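Local coordinates for protein acinetobacter secreted protease CpaA (Acinetobacter nosocomialis M2, PDB 6O38) that is a secreted zinc-dependent metalloprotease that probably cleaves protein substrates outside the cell after export by type II secretion with the help of its chaperone, at residues D442-T445 and V446-R450. Numbering follows the deposited sequence.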
# COMPACT_ATOMS: atom_id res chain seq x y z
N ASP A 442 -11.33 4.19 -35.38
CA ASP A 442 -11.98 4.80 -36.53
C ASP A 442 -13.43 5.15 -36.28
O ASP A 442 -14.04 5.84 -37.12
CB ASP A 442 -11.89 3.87 -37.75
CG ASP A 442 -10.49 3.35 -37.99
OD1 ASP A 442 -9.58 4.17 -38.25
OD2 ASP A 442 -10.29 2.12 -37.92
N ASP A 443 -14.00 4.70 -35.17
CA ASP A 443 -15.40 4.95 -34.85
C ASP A 443 -15.70 6.44 -34.86
O ASP A 443 -15.05 7.22 -34.15
CB ASP A 443 -15.74 4.33 -33.49
CG ASP A 443 -17.22 4.36 -33.18
OD1 ASP A 443 -17.87 5.41 -33.34
OD2 ASP A 443 -17.74 3.30 -32.78
N THR A 444 -16.68 6.84 -35.66
CA THR A 444 -16.95 8.26 -35.86
C THR A 444 -17.48 8.91 -34.59
O THR A 444 -17.16 10.06 -34.28
CB THR A 444 -17.94 8.45 -37.01
OG1 THR A 444 -17.50 7.68 -38.14
CG2 THR A 444 -18.03 9.90 -37.42
N THR A 445 -18.30 8.18 -33.82
CA THR A 445 -18.90 8.74 -32.62
C THR A 445 -17.83 9.07 -31.57
O THR A 445 -17.83 10.16 -30.99
CB THR A 445 -19.94 7.78 -32.04
OG1 THR A 445 -21.08 7.74 -32.91
CG2 THR A 445 -20.37 8.22 -30.65
N VAL A 446 -16.92 8.13 -31.32
CA VAL A 446 -15.92 8.35 -30.28
C VAL A 446 -14.81 9.29 -30.76
O VAL A 446 -14.23 10.03 -29.96
CB VAL A 446 -15.36 7.01 -29.77
CG1 VAL A 446 -16.39 5.91 -29.94
CG2 VAL A 446 -14.05 6.65 -30.46
N GLN A 447 -14.48 9.28 -32.06
CA GLN A 447 -13.39 10.12 -32.54
C GLN A 447 -13.83 11.57 -32.73
O GLN A 447 -13.01 12.48 -32.55
CB GLN A 447 -12.83 9.56 -33.85
CG GLN A 447 -12.09 8.24 -33.68
CD GLN A 447 -10.87 8.34 -32.77
OE1 GLN A 447 -10.24 9.40 -32.68
NE2 GLN A 447 -10.55 7.25 -32.09
N ASN A 448 -15.09 11.81 -33.10
CA ASN A 448 -15.59 13.18 -33.12
C ASN A 448 -15.63 13.78 -31.72
O ASN A 448 -15.23 14.93 -31.51
CB ASN A 448 -16.97 13.24 -33.77
CG ASN A 448 -16.94 12.96 -35.25
OD1 ASN A 448 -15.89 13.01 -35.89
ND2 ASN A 448 -18.11 12.68 -35.82
N GLU A 449 -16.12 13.00 -30.75
CA GLU A 449 -16.12 13.47 -29.37
C GLU A 449 -14.70 13.65 -28.84
O GLU A 449 -14.45 14.56 -28.04
CB GLU A 449 -16.91 12.50 -28.49
CG GLU A 449 -17.04 12.94 -27.04
CD GLU A 449 -17.87 14.20 -26.87
OE1 GLU A 449 -18.69 14.50 -27.77
OE2 GLU A 449 -17.71 14.89 -25.85
N ARG A 450 -13.78 12.79 -29.27
CA ARG A 450 -12.38 12.95 -28.89
C ARG A 450 -11.83 14.29 -29.39
O ARG A 450 -11.14 15.00 -28.66
CB ARG A 450 -11.55 11.79 -29.44
CG ARG A 450 -10.07 11.85 -29.07
CD ARG A 450 -9.27 10.86 -29.91
NE ARG A 450 -7.85 10.89 -29.58
CZ ARG A 450 -6.92 10.14 -30.18
NH1 ARG A 450 -7.27 9.32 -31.16
NH2 ARG A 450 -5.65 10.23 -29.81
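Gln447 N donates to Asp443 O over 3.0 Å and Asn448 N to Thr444 O over the same distance, the first backbone bonds of helix 444-452, whose N-cap is Asp443. A longer, weak bond from Glu449 N to Thr445 O carries the ladder on. With CG anti to the backbone N (chi1 -171°), the Asp443 carboxylate stays at the open N-terminal end of the helix, where OD1 accepts from Thr445 N at 2.8 Å in a bent bond (N-H...O 132°), met nearly along the C-O axis of OD1. OD2 bonds to Tyr426 OH, so both carboxylate oxygens have partners, and Asp443 ties the helix start to the neighbouring loop. At this N-terminal end the helix dipole would probably favour the negative charge of the carboxylate.

One turn on, Gln447 bends at chi2 (-62°), placing OE1 in plane at the guanidinium edge of Arg450, where NH1 gives it a weak bond of 3.3 Å; Gln447 NE2 reaches back to Gly440 O. The extended Arg450 also donates to Ala455 O, Ala479 O and Asp456 O, binding this surface helix of the reprolysin-like protease domain to adjoining segments. The side chains of Asp443 and Val446 cross at about a right angle, while those of Thr444 and Asn448 run side by side. Val446, also touched by Tyr426, rests CG1 3.7 Å from Asp443 CG.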